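Local coordinates for protein putative tetR family transcription regulator (Shewanella loihica, PDB 3PPB) that probably binds DNA through an N-terminal helix-turn-helix domain and regulates transcription, as members of the TetR family do, at residues 19-24 and 33-38; 64-69 and 126-131. All blocks are in the same frame, centred on the assembly; numbering follows the deposited sequence.

Interaction 1: 19-24 and 33-38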
ATOM      1  N   LEU A  19      17.132   0.669  -9.492  1.00 39.48           N
ATOM      2  CA  LEU A  19      16.239  -0.165  -8.680  1.00 37.41           C
ATOM      3  C   LEU A  19      16.748  -0.224  -7.244  1.00 42.75           C
ATOM      4  O   LEU A  19      15.984   0.050  -6.319  1.00 42.01           O
ATOM      5  CB  LEU A  19      16.099  -1.583  -9.276  1.00 36.51           C
ATOM      6  CG  LEU A  19      15.314  -2.610  -8.433  1.00 39.25           C
ATOM      7  CD1 LEU A  19      13.803  -2.370  -8.510  1.00 37.70           C
ATOM      8  CD2 LEU A  19      15.633  -4.022  -8.868  1.00 41.84           C
ATOM      9  N   GLN A  20      18.045  -0.542  -7.064  1.00 40.68           N
ATOM     10  CA  GLN A  20      18.681  -0.594  -5.753  1.00 40.74           C
ATOM     11  C   GLN A  20      18.553   0.748  -5.011  1.00 44.24           C
ATOM     12  O   GLN A  20      18.128   0.776  -3.856  1.00 43.91           O
ATOM     13  CB  GLN A  20      20.167  -0.979  -5.883  1.00 43.40           C
ATOM     14  CG  GLN A  20      20.413  -2.416  -6.315  1.00 61.60           C
ATOM     15  N   LEU A  21      18.900   1.853  -5.678  1.00 40.67           N
ATOM     16  CA  LEU A  21      18.909   3.170  -5.043  1.00 40.39           C
ATOM     17  C   LEU A  21      17.520   3.725  -4.764  1.00 42.73           C
ATOM     18  O   LEU A  21      17.329   4.309  -3.698  1.00 42.97           O
ATOM     19  CB  LEU A  21      19.725   4.174  -5.866  1.00 40.96           C
ATOM     20  CG  LEU A  21      21.234   3.915  -5.928  1.00 45.56           C
ATOM     21  CD1 LEU A  21      21.870   4.717  -7.024  1.00 45.03           C
ATOM     22  CD2 LEU A  21      21.919   4.227  -4.586  1.00 48.43           C
ATOM     23  N   PHE A  22      16.550   3.544  -5.689  1.00 38.21           N
ATOM     24  CA  PHE A  22      15.176   4.017  -5.476  1.00 37.26           C
ATOM     25  C   PHE A  22      14.535   3.294  -4.286  1.00 43.69           C
ATOM     26  O   PHE A  22      13.640   3.844  -3.654  1.00 44.60           O
ATOM     27  CB  PHE A  22      14.304   3.849  -6.735  1.00 37.80           C
ATOM     28  CG  PHE A  22      14.622   4.756  -7.903  1.00 39.10           C
ATOM     29  CD1 PHE A  22      15.384   5.907  -7.725  1.00 43.13           C
ATOM     30  CD2 PHE A  22      14.136   4.475  -9.173  1.00 39.24           C
ATOM     31  CE1 PHE A  22      15.660   6.754  -8.797  1.00 44.70           C
ATOM     32  CE2 PHE A  22      14.407   5.320 -10.246  1.00 43.41           C
ATOM     33  CZ  PHE A  22      15.182   6.451 -10.057  1.00 43.62           C
ATOM     34  N   VAL A  23      15.017   2.095  -3.956  1.00 40.29           N
ATOM     35  CA  VAL A  23      14.485   1.361  -2.812  1.00 40.69           C
ATOM     36  C   VAL A  23      15.201   1.808  -1.517  1.00 47.86           C
ATOM     37  O   VAL A  23      14.529   2.086  -0.528  1.00 47.22           O
ATOM     38  CB  VAL A  23      14.590  -0.169  -3.036  1.00 43.63           C
ATOM     39  CG1 VAL A  23      14.525  -0.943  -1.716  1.00 43.78           C
ATOM     40  CG2 VAL A  23      13.524  -0.644  -4.008  1.00 41.47           C
ATOM     41  N   SER A  24      16.550   1.852  -1.512  1.00 45.95           N
ATOM     42  CA  SER A  24      17.294   2.188  -0.293  1.00 46.17           C
ATOM     43  C   SER A  24      17.296   3.678   0.043  1.00 51.57           C
ATOM     44  O   SER A  24      17.373   4.010   1.223  1.00 51.89           O
ATOM     45  CB  SER A  24      18.726   1.676  -0.375  1.00 48.86           C
ATOM     46  OG  SER A  24      19.352   2.092  -1.578  1.00 61.32           O
ATOM     47  N   ALA A  33      23.406  11.555 -10.794  1.00 47.65           N
ATOM     48  CA  ALA A  33      24.879  11.461 -10.683  1.00 47.46           C
ATOM     49  C   ALA A  33      25.255  10.201  -9.911  1.00 50.16           C
ATOM     50  O   ALA A  33      26.095   9.425 -10.376  1.00 50.71           O
ATOM     51  CB  ALA A  33      25.458  12.701  -9.999  1.00 48.82           C
ATOM     52  N   THR A  34      24.573   9.959  -8.774  1.00 45.24           N
ATOM     53  CA  THR A  34      24.759   8.754  -7.964  1.00 44.77           C
ATOM     54  C   THR A  34      24.426   7.514  -8.794  1.00 48.26           C
ATOM     55  O   THR A  34      25.218   6.581  -8.788  1.00 50.65           O
ATOM     56  CB  THR A  34      23.912   8.809  -6.696  1.00 48.18           C
ATOM     57  OG1 THR A  34      24.228   9.981  -5.958  1.00 48.05           O
ATOM     58  CG2 THR A  34      24.111   7.588  -5.814  1.00 47.69           C
ATOM     59  N   ILE A  35      23.298   7.515  -9.531  1.00 43.14           N
ATOM     60  CA  ILE A  35      22.880   6.371 -10.360  1.00 41.82           C
ATOM     61  C   ILE A  35      23.959   6.057 -11.385  1.00 48.60           C
ATOM     62  O   ILE A  35      24.391   4.906 -11.464  1.00 48.87           O
ATOM     63  CB  ILE A  35      21.509   6.569 -11.067  1.00 42.90           C
ATOM     64  CG1 ILE A  35      20.361   6.830 -10.047  1.00 41.58           C
ATOM     65  CG2 ILE A  35      21.195   5.360 -11.974  1.00 41.93           C
ATOM     66  CD1 ILE A  35      18.961   7.281 -10.678  1.00 37.65           C
ATOM     67  N   ALA A  36      24.389   7.083 -12.160  1.00 47.49           N
ATOM     68  CA  ALA A  36      25.405   6.959 -13.207  1.00 49.65           C
ATOM     69  C   ALA A  36      26.701   6.382 -12.652  1.00 56.79           C
ATOM     70  O   ALA A  36      27.193   5.391 -13.202  1.00 59.11           O
ATOM     71  CB  ALA A  36      25.667   8.311 -13.858  1.00 51.57           C
ATOM     72  N   ARG A  37      27.223   6.964 -11.543  1.00 52.49           N
ATOM     73  CA  ARG A  37      28.456   6.534 -10.881  1.00 52.84           C
ATOM     74  C   ARG A  37      28.371   5.082 -10.425  1.00 57.09           C
ATOM     75  O   ARG A  37      29.244   4.278 -10.783  1.00 57.04           O
ATOM     76  CB  ARG A  37      28.765   7.433  -9.675  1.00 53.67           C
ATOM     77  CG  ARG A  37      30.116   7.132  -9.001  1.00 61.83           C
ATOM     78  CD  ARG A  37      30.408   8.031  -7.812  1.00 65.87           C
ATOM     79  NE  ARG A  37      29.422   7.903  -6.731  1.00 64.99           N
ATOM     80  CZ  ARG A  37      28.488   8.811  -6.467  1.00 70.76           C
ATOM     81  NH1 ARG A  37      28.390   9.910  -7.206  1.00 57.57           N
ATOM     82  NH2 ARG A  37      27.638   8.623  -5.465  1.00 57.29           N
ATOM     83  N   GLU A  38      27.314   4.741  -9.653  1.00 52.99           N
ATOM     84  CA  GLU A  38      27.129   3.388  -9.147  1.00 53.06           C
ATOM     85  C   GLU A  38      26.973   2.384 -10.308  1.00 56.56           C
ATOM     86  O   GLU A  38      27.393   1.242 -10.156  1.00 57.14           O
ATOM     87  CB  GLU A  38      25.942   3.317  -8.180  1.00 53.63           C
ATOM     88  CG  GLU A  38      26.122   4.103  -6.895  1.00 68.41           C
ATOM     89  CD  GLU A  38      26.920   3.394  -5.826  1.00 99.51           C
ATOM     90  OE1 GLU A  38      28.161   3.307  -5.967  1.00 98.97           O
ATOM     91  OE2 GLU A  38      26.302   2.939  -4.837  1.00 99.99           O
TER

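Interaction 2: 64-69 and 126-131. With EDO (1,2-ethanediol), chain D; EDO (1,2-ethanediol), chain G; EDO (1,2-ethanediol), chain H.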
ATOM      1  N   VAL A  64       9.513  -4.015 -14.176  1.00 31.93           N
ATOM      2  CA  VAL A  64       9.323  -4.914 -13.026  1.00 30.81           C
ATOM      3  C   VAL A  64       7.873  -5.469 -13.051  1.00 35.47           C
ATOM      4  O   VAL A  64       7.689  -6.669 -12.855  1.00 34.54           O
ATOM      5  CB  VAL A  64       9.697  -4.277 -11.648  1.00 32.25           C
ATOM      6  CG1 VAL A  64       9.574  -5.308 -10.532  1.00 31.25           C
ATOM      7  CG2 VAL A  64      11.132  -3.710 -11.667  1.00 33.14           C
ATOM      8  N   LYS A  65       6.872  -4.619 -13.345  1.00 32.91           N
ATOM      9  CA  LYS A  65       5.474  -5.066 -13.460  1.00 32.71           C
ATOM     10  C   LYS A  65       5.362  -6.176 -14.528  1.00 37.95           C
ATOM     11  O   LYS A  65       4.717  -7.199 -14.265  1.00 37.69           O
ATOM     12  CB  LYS A  65       4.519  -3.894 -13.801  1.00 33.82           C
ATOM     13  CG  LYS A  65       4.250  -2.926 -12.653  1.00 37.46           C
ATOM     14  CD  LYS A  65       3.180  -3.446 -11.705  1.00 46.24           C
ATOM     15  CE  LYS A  65       3.055  -2.582 -10.486  1.00 53.16           C
ATOM     16  NZ  LYS A  65       1.771  -2.835  -9.785  1.00 58.10           N
ATOM     17  N   GLN A  66       6.040  -6.000 -15.697  1.00 33.80           N
ATOM     18  CA  GLN A  66       6.017  -7.001 -16.765  1.00 34.88           C
ATOM     19  C   GLN A  66       6.643  -8.325 -16.298  1.00 40.82           C
ATOM     20  O   GLN A  66       6.053  -9.374 -16.543  1.00 42.05           O
ATOM     21  CB  GLN A  66       6.684  -6.503 -18.048  1.00 36.75           C
ATOM     22  CG  GLN A  66       6.366  -7.409 -19.256  1.00 38.83           C
ATOM     23  CD  GLN A  66       4.895  -7.445 -19.595  1.00 42.74           C
ATOM     24  OE1 GLN A  66       4.307  -6.441 -19.980  1.00 40.55           O
ATOM     25  NE2 GLN A  66       4.256  -8.601 -19.421  1.00 33.70           N
ATOM     26  N   GLU A  67       7.785  -8.275 -15.586  1.00 36.79           N
ATOM     27  CA  GLU A  67       8.434  -9.467 -15.022  1.00 36.84           C
ATOM     28  C   GLU A  67       7.487 -10.229 -14.080  1.00 39.22           C
ATOM     29  O   GLU A  67       7.374 -11.456 -14.164  1.00 39.83           O
ATOM     30  CB  GLU A  67       9.700  -9.072 -14.254  1.00 38.23           C
ATOM     31  CG  GLU A  67      10.867  -8.702 -15.136  1.00 45.46           C
ATOM     32  CD  GLU A  67      12.063  -8.235 -14.335  1.00 59.26           C
ATOM     33  OE1 GLU A  67      12.268  -8.760 -13.217  1.00 46.81           O
ATOM     34  OE2 GLU A  67      12.776  -7.319 -14.808  1.00 54.01           O
ATOM     35  N   PHE A  68       6.821  -9.490 -13.181  1.00 33.52           N
ATOM     36  CA  PHE A  68       5.865 -10.033 -12.225  1.00 32.44           C
ATOM     37  C   PHE A  68       4.706 -10.735 -12.954  1.00 39.11           C
ATOM     38  O   PHE A  68       4.380 -11.886 -12.644  1.00 39.53           O
ATOM     39  CB  PHE A  68       5.346  -8.898 -11.336  1.00 32.64           C
ATOM     40  CG  PHE A  68       4.228  -9.260 -10.388  1.00 33.05           C
ATOM     41  CD1 PHE A  68       4.487  -9.970  -9.217  1.00 34.14           C
ATOM     42  CD2 PHE A  68       2.920  -8.841 -10.632  1.00 34.41           C
ATOM     43  CE1 PHE A  68       3.463 -10.252  -8.311  1.00 33.72           C
ATOM     44  CE2 PHE A  68       1.895  -9.128  -9.729  1.00 35.89           C
ATOM     45  CZ  PHE A  68       2.169  -9.837  -8.579  1.00 33.17           C
ATOM     46  N   ALA A  69       4.104 -10.039 -13.937  1.00 37.69           N
ATOM     47  CA  ALA A  69       2.977 -10.537 -14.723  1.00 37.91           C
ATOM     48  C   ALA A  69       3.366 -11.807 -15.468  1.00 42.26           C
ATOM     49  O   ALA A  69       2.627 -12.789 -15.408  1.00 41.33           O
ATOM     50  CB  ALA A  69       2.502  -9.469 -15.694  1.00 38.98           C
ATOM     51  N   HIS A 126      -4.200  -1.911 -16.485  1.00 44.97           N
ATOM     52  CA  HIS A 126      -5.070  -2.363 -17.577  1.00 45.78           C
ATOM     53  C   HIS A 126      -4.302  -2.972 -18.746  1.00 46.73           C
ATOM     54  O   HIS A 126      -4.907  -3.696 -19.546  1.00 47.27           O
ATOM     55  CB  HIS A 126      -5.958  -1.200 -18.062  1.00 48.64           C
ATOM     56  CG  HIS A 126      -6.670  -0.509 -16.937  1.00 52.84           C
ATOM     57  ND1 HIS A 126      -6.451   0.830 -16.660  1.00 55.60           N
ATOM     58  CD2 HIS A 126      -7.500  -1.021 -15.995  1.00 54.86           C
ATOM     59  CE1 HIS A 126      -7.188   1.098 -15.591  1.00 55.03           C
ATOM     60  NE2 HIS A 126      -7.822   0.011 -15.147  1.00 54.72           N
ATOM     61  N   GLY A 127      -2.998  -2.706 -18.835  1.00 40.39           N
ATOM     62  CA  GLY A 127      -2.195  -3.234 -19.930  1.00 40.82           C
ATOM     63  C   GLY A 127      -1.477  -4.499 -19.530  1.00 44.52           C
ATOM     64  O   GLY A 127      -1.905  -5.608 -19.882  1.00 46.59           O
ATOM     65  N   ILE A 128      -0.429  -4.337 -18.721  1.00 37.76           N
ATOM     66  CA  ILE A 128       0.409  -5.426 -18.221  1.00 35.73           C
ATOM     67  C   ILE A 128      -0.421  -6.438 -17.403  1.00 39.62           C
ATOM     68  O   ILE A 128      -0.258  -7.644 -17.581  1.00 39.78           O
ATOM     69  CB  ILE A 128       1.609  -4.842 -17.411  1.00 36.71           C
ATOM     70  CG1 ILE A 128       2.519  -3.994 -18.353  1.00 37.24           C
ATOM     71  CG2 ILE A 128       2.405  -5.971 -16.740  1.00 36.01           C
ATOM     72  CD1 ILE A 128       3.682  -3.185 -17.669  1.00 36.72           C
ATOM     73  N   LEU A 129      -1.291  -5.959 -16.515  1.00 36.76           N
ATOM     74  CA  LEU A 129      -2.086  -6.845 -15.669  1.00 36.31           C
ATOM     75  C   LEU A 129      -3.562  -6.864 -16.087  1.00 41.75           C
ATOM     76  O   LEU A 129      -4.438  -7.151 -15.268  1.00 41.87           O
ATOM     77  CB  LEU A 129      -1.905  -6.463 -14.197  1.00 35.44           C
ATOM     78  CG  LEU A 129      -0.443  -6.620 -13.690  1.00 40.15           C
ATOM     79  CD1 LEU A 129      -0.178  -5.735 -12.520  1.00 39.85           C
ATOM     80  CD2 LEU A 129      -0.109  -8.085 -13.364  1.00 41.78           C
ATOM     81  N   GLY A 130      -3.808  -6.634 -17.388  1.00 39.20           N
ATOM     82  CA  GLY A 130      -5.139  -6.656 -17.988  1.00 38.61           C
ATOM     83  C   GLY A 130      -5.867  -7.981 -17.813  1.00 41.80           C
ATOM     84  O   GLY A 130      -7.106  -8.020 -17.740  1.00 40.66           O
ATOM     85  N   PHE A 131      -5.099  -9.095 -17.733  1.00 38.01           N
ATOM     86  CA  PHE A 131      -5.668 -10.438 -17.583  1.00 38.00           C
ATOM     87  C   PHE A 131      -6.424 -10.577 -16.251  1.00 40.48           C
ATOM     88  O   PHE A 131      -7.298 -11.440 -16.156  1.00 40.33           O
ATOM     89  CB  PHE A 131      -4.585 -11.534 -17.704  1.00 40.14           C
ATOM     90  CG  PHE A 131      -3.640 -11.649 -16.528  1.00 41.54           C
ATOM     91  CD1 PHE A 131      -2.467 -10.906 -16.483  1.00 44.91           C
ATOM     92  CD2 PHE A 131      -3.935 -12.488 -15.458  1.00 43.97           C
ATOM     93  CE1 PHE A 131      -1.609 -10.996 -15.387  1.00 46.13           C
ATOM     94  CE2 PHE A 131      -3.083 -12.569 -14.354  1.00 46.67           C
ATOM     95  CZ  PHE A 131      -1.924 -11.825 -14.328  1.00 44.99           C
TER
HETATM   96  C1  EDO D 203       0.906  -5.926  -8.101  1.00 59.74           C
HETATM   97  O1  EDO D 203       0.995  -5.466  -9.448  1.00 61.67           O
HETATM   98  C2  EDO D 203       2.235  -5.653  -7.417  1.00 57.58           C
HETATM   99  O2  EDO D 203       2.569  -4.273  -7.534  1.00 58.33           O
HETATM  100  C1  EDO G 210      11.751 -12.362 -12.024  1.00 59.31           C
HETATM  101  O1  EDO G 210      11.512 -10.950 -11.921  1.00 60.35           O
HETATM  102  C2  EDO G 210      10.647 -12.989 -12.873  1.00 58.45           C
HETATM  103  O2  EDO G 210      10.795 -14.416 -12.886  1.00 66.14           O
HETATM  104  C1  EDO H 211      16.260  -4.212 -13.206  1.00 69.22           C
HETATM  105  O1  EDO H 211      16.423  -5.516 -12.635  1.00 72.95           O
HETATM  106  C2  EDO H 211      15.363  -4.308 -14.435  1.00 66.52           C
HETATM  107  O2  EDO H 211      14.087  -4.829 -14.051  1.00 69.22           O
HETATM  108  O   HOH W   1       1.402  -9.274 -19.359  1.00 46.64           O

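Interaction 1: 19-24 and 33-38
Leu21 reaches across from helix 10-24 to meet Ile35 and Thr34 of helix 32-39, inside the three-helix DNA-binding domain of the TetR family. Helix 32-39 falls in the predicted helix-turn-helix, and the contact contributes to the apolar core of the domain, alongside helices 43-49 and 53-74. The two short axes pass 10.5 Å apart at 136°, and no hydrogen bond crosses between them.

Among the aliphatic contacts, one methyl does most of the work. Leu21 CD1 lies 3.8 Å from Thr34 CG2 and 3.9 Å from Ile35 CA, so it rests against the backbone of the facing helix as well as its side chains. The first torsion of Thr34 (chi1 -56°) sets OG1 beside the backbone N and CG2 opposite that N, facing the leucine, while OG1 turns to Ser31 in a hydrogen bond. On the outer margin the same Leu21 methyl comes within 4.3 Å of Glu38 CG.

The aromatic part is smaller. Ile35 sends its chain past Leu21, its CG1-CD1 arm extended (chi2 170°), and crosses the Phe22 side chain at about a right angle. Leu56 of helix 53-74 and Leu46 of helix 43-49 also touch Ile35. Ile35 CD1 approaches the Phe22 ring obliquely, 3.8 Å from CE1 and almost as near to CZ.

Interaction 2: 64-69 and 126-131
Ile128 and Leu129 pack against one side of helix 53-74, where Ala69 supplies the small surface that lets the chains come close. The principle illustrated is that a break between helices can itself be a packing surface: Leu129 leaves helical geometry between helices 118-128 and 130-141. On the tight side, Ala69 CB sits 3.7 Å from Ile128 CG2 and 3.8 Å from Leu129 CD2. The latter methyl also meets the edge of the Phe68 ring near its plane, while Phe131 turns its own ring edge to Ala69 more distantly. Buried Lys65 extends this packed part, laying CB by Ile128 CD1 and CD by Leu129 CD1. Its NZ then leads away to an ethanediol, probably from the crystallisation liquor, whose O1 and O2 each lie 2.8 Å from NZ. With an alanine here the aliphatic chain beyond CB is gone, which would probably open a gap beside Leu129 CD1 and leave the Phe107 ring without its cation.

The Gln66 side is looser and polar. Gln66, bent at chi2 (63°), lays its amide by Ile128, with OE1 3.4 Å from CG1. Its NE2 binds Asp70 and donates to a water that in turn donates to Ile128 O, 2.9 Å away, bridging the segments.

Helices 82-99, 101-110 and 150-170 cover the Lys65 and Phe68 flank of the junction. Phe107 of helix 101-110 receives Lys65 in a cation-pi contact, Trp96 of helix 82-99 meets Phe68 edge-to-face, and His158 of helix 150-170 touches Lys65.

From the N terminus, helix 10-24 is followed by a short connection into helix 32-39, and interaction 1 closes this local loop with only eight residues between its segments. The chain then runs through helix 43-49 into the long helix 53-74, whose later turns open interaction 2. That contact closes a much larger loop of 56 mostly helical residues. The two are in series, neither nested nor crossed, with centres about 24 Å apart. Helix 53-74 connects them: its earlier residues Leu56 and Leu57 touch the side chains of interaction 1, whereas 64-69 joins the junction of helices 118-128 and 130-141, tying the DNA-binding domain to the remaining helices.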